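PDB 4E6F: uncharacterized protein from Bacteroides ovatus, which is of unknown function but belongs to the DUF4468 family, whose members adopt a fold like that of the TATA-binding protein. Local coordinates for residues A[89-94]-A[148-153]. Sequence-based numbering, arbitrary orientation.
Sequences SLDRTL and LAKWRR. With NO3 (nitrate ion), chain C.
Asp91 and Lys150 meet in a salt bridge that links strand 90-104 to the first turn of helix 149-169, part of the packing of helix on antiparallel sheet in this TBP-like fold. Lys150 NZ lies 2.7 Å from Asp91 OD2, which accepts through its syn lone pair, on the side of OD1, while the two side chains cross at about a right angle. A long, flexible lysine suits a helix held this far from the sheet: beyond CG its chain is fully extended, and it starts from a chi1 of 68° that sets CG between the backbone N and the carbonyl carbon. Asp91, being short, holds its carboxylate close to the strand, where OD1 forms a hydrogen bond with Tyr119 OH and a salt bridge with Arg120; Tyr119 OH also bonds Lys150 NZ. Were Asp91 replaced by an alanine, Lys150 and Arg120 would probably lose the carboxylate they share, leaving the lysine tip freer to swing. Two residues along, Thr93 also turns toward the helix and is short enough to let the six-membered ring of Trp151 come edge-on, CZ3 and CH2 against CB and OG1; Trp130 packs edge-to-face with the indole. A nitrate, probably from the crystallisation liquor, rests against Lys150 CB, is hydrogen-bonded to Lys154 NZ and takes a weak hydrogen bond from Arg153 NH1. Thr93 OG1 lies 3.5 Å from Trp151 CZ3, near the ring plane. A chi1 of -173° sets this hydroxyl beside the carbonyl carbon, whence it donates to Leu94 O at 3.0 Å, tilted 32° from the carbonyl plane.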
loop_
_atom_site.group_PDB
_atom_site.type_symbol
_atom_site.label_atom_id
_atom_site.label_comp_id
_atom_site.label_asym_id
_atom_site.label_seq_id
_atom_site.Cartn_x
_atom_site.Cartn_y
_atom_site.Cartn_z
ATOM N N SER A 89 -4.216 -24.761 -9.380
ATOM C CA SER A 89 -4.928 -23.528 -9.068
ATOM C C SER A 89 -4.012 -22.336 -8.764
ATOM O O SER A 89 -2.861 -22.531 -8.388
ATOM C CB SER A 89 -5.847 -23.779 -7.873
ATOM O OG SER A 89 -5.109 -24.048 -6.691
ATOM N N LEU A 90 -4.564 -21.117 -8.865
ATOM C CA LEU A 90 -3.868 -19.865 -8.658
ATOM C C LEU A 90 -4.895 -18.998 -7.981
ATOM O O LEU A 90 -5.939 -18.731 -8.575
ATOM C CB LEU A 90 -3.338 -19.230 -9.964
ATOM C CG LEU A 90 -2.765 -17.803 -9.779
ATOM C CD1 LEU A 90 -1.418 -17.835 -9.069
ATOM C CD2 LEU A 90 -2.625 -17.115 -11.111
ATOM N N ASP A 91 -4.680 -18.678 -6.702
ATOM C CA ASP A 91 -5.638 -17.880 -5.962
ATOM C C ASP A 91 -5.083 -16.474 -5.857
ATOM O O ASP A 91 -4.047 -16.283 -5.216
ATOM C CB ASP A 91 -5.873 -18.487 -4.563
ATOM C CG ASP A 91 -6.964 -17.777 -3.767
ATOM O OD1 ASP A 91 -7.852 -17.161 -4.393
ATOM O OD2 ASP A 91 -6.941 -17.867 -2.515
ATOM N N ARG A 92 -5.735 -15.509 -6.510
ATOM C CA ARG A 92 -5.270 -14.128 -6.509
ATOM C C ARG A 92 -6.436 -13.162 -6.556
ATOM O O ARG A 92 -7.542 -13.550 -6.949
ATOM C CB ARG A 92 -4.350 -13.885 -7.725
ATOM C CG ARG A 92 -5.068 -13.974 -9.081
ATOM C CD ARG A 92 -4.116 -13.760 -10.239
ATOM N NE ARG A 92 -4.831 -13.719 -11.516
ATOM C CZ ARG A 92 -4.258 -13.451 -12.687
ATOM N NH1 ARG A 92 -2.961 -13.179 -12.754
ATOM N NH2 ARG A 92 -4.984 -13.432 -13.798
ATOM N N THR A 93 -6.179 -11.895 -6.211
ATOM C CA THR A 93 -7.185 -10.865 -6.333
ATOM C C THR A 93 -6.627 -9.699 -7.124
ATOM O O THR A 93 -5.414 -9.456 -7.098
ATOM C CB THR A 93 -7.691 -10.367 -4.953
ATOM O OG1 THR A 93 -8.791 -9.469 -5.166
ATOM C CG2 THR A 93 -6.609 -9.647 -4.128
ATOM N N LEU A 94 -7.508 -8.971 -7.805
ATOM C CA LEU A 94 -7.081 -7.698 -8.373
ATOM C C LEU A 94 -7.186 -6.701 -7.237
ATOM O O LEU A 94 -8.045 -6.853 -6.359
ATOM C CB LEU A 94 -7.996 -7.289 -9.546
ATOM C CG LEU A 94 -7.492 -6.176 -10.455
ATOM C CD1 LEU A 94 -6.319 -6.671 -11.333
ATOM C CD2 LEU A 94 -8.646 -5.620 -11.321
ATOM N N LEU A 148 -10.446 -14.307 6.553
ATOM C CA LEU A 148 -9.983 -13.001 6.054
ATOM C C LEU A 148 -8.469 -12.850 6.116
ATOM O O LEU A 148 -7.927 -11.835 5.655
ATOM C CB LEU A 148 -10.659 -11.858 6.853
ATOM C CG LEU A 148 -12.180 -11.729 6.531
ATOM C CD1 LEU A 148 -12.889 -10.792 7.471
ATOM C CD2 LEU A 148 -12.390 -11.238 5.125
ATOM N N ALA A 149 -7.774 -13.850 6.687
ATOM C CA ALA A 149 -6.340 -13.737 6.917
ATOM C C ALA A 149 -5.541 -13.477 5.650
ATOM O O ALA A 149 -4.657 -12.625 5.682
ATOM C CB ALA A 149 -5.819 -14.977 7.622
ATOM N N LYS A 150 -5.833 -14.170 4.547
ATOM C CA LYS A 150 -5.060 -13.972 3.315
ATOM C C LYS A 150 -5.188 -12.537 2.823
ATOM O O LYS A 150 -4.212 -11.968 2.348
ATOM C CB LYS A 150 -5.454 -14.976 2.218
ATOM C CG LYS A 150 -6.862 -14.806 1.630
ATOM C CD LYS A 150 -7.164 -15.987 0.705
ATOM C CE LYS A 150 -8.457 -15.722 -0.041
ATOM N NZ LYS A 150 -8.884 -16.913 -0.855
ATOM N N TRP A 151 -6.382 -11.947 2.958
ATOM C CA TRP A 151 -6.634 -10.570 2.550
ATOM C C TRP A 151 -5.832 -9.585 3.392
ATOM O O TRP A 151 -5.175 -8.697 2.847
ATOM C CB TRP A 151 -8.131 -10.258 2.688
ATOM C CG TRP A 151 -8.975 -11.140 1.821
ATOM C CD1 TRP A 151 -9.539 -12.334 2.161
ATOM C CD2 TRP A 151 -9.269 -10.933 0.440
ATOM N NE1 TRP A 151 -10.198 -12.872 1.079
ATOM C CE2 TRP A 151 -10.045 -12.030 0.005
ATOM C CE3 TRP A 151 -9.005 -9.894 -0.466
ATOM C CZ2 TRP A 151 -10.533 -12.129 -1.309
ATOM C CZ3 TRP A 151 -9.473 -9.992 -1.764
ATOM C CH2 TRP A 151 -10.220 -11.107 -2.181
ATOM N N ARG A 152 -5.889 -9.741 4.714
ATOM C CA ARG A 152 -5.208 -8.814 5.609
ATOM C C ARG A 152 -3.676 -8.981 5.524
ATOM O O ARG A 152 -2.956 -7.978 5.406
ATOM C CB ARG A 152 -5.717 -8.999 7.034
ATOM C CG ARG A 152 -5.023 -8.053 8.027
ATOM C CD ARG A 152 -5.946 -7.729 9.187
ATOM N NE ARG A 152 -5.246 -7.062 10.300
ATOM C CZ ARG A 152 -5.781 -6.111 11.058
ATOM N NH1 ARG A 152 -6.966 -5.598 10.754
ATOM N NH2 ARG A 152 -5.108 -5.620 12.089
ATOM N N ARG A 153 -3.166 -10.232 5.568
ATOM C CA ARG A 153 -1.719 -10.415 5.448
ATOM C C ARG A 153 -1.166 -9.838 4.148
ATOM O O ARG A 153 -0.145 -9.139 4.170
ATOM C CB ARG A 153 -1.348 -11.908 5.461
ATOM C CG ARG A 153 -1.449 -12.576 6.802
ATOM C CD ARG A 153 -0.686 -13.900 6.780
ATOM N NE ARG A 153 -1.096 -14.757 7.890
ATOM C CZ ARG A 153 -2.011 -15.726 7.817
ATOM N NH1 ARG A 153 -2.590 -16.023 6.657
ATOM N NH2 ARG A 153 -2.325 -16.428 8.897
HETATM N N NO3 C . -2.225 -16.087 3.016
HETATM O O1 NO3 C . -2.949 -16.898 3.575
HETATM O O2 NO3 C . -1.521 -15.305 3.613
HETATM O O3 NO3 C . -2.233 -16.055 1.685
#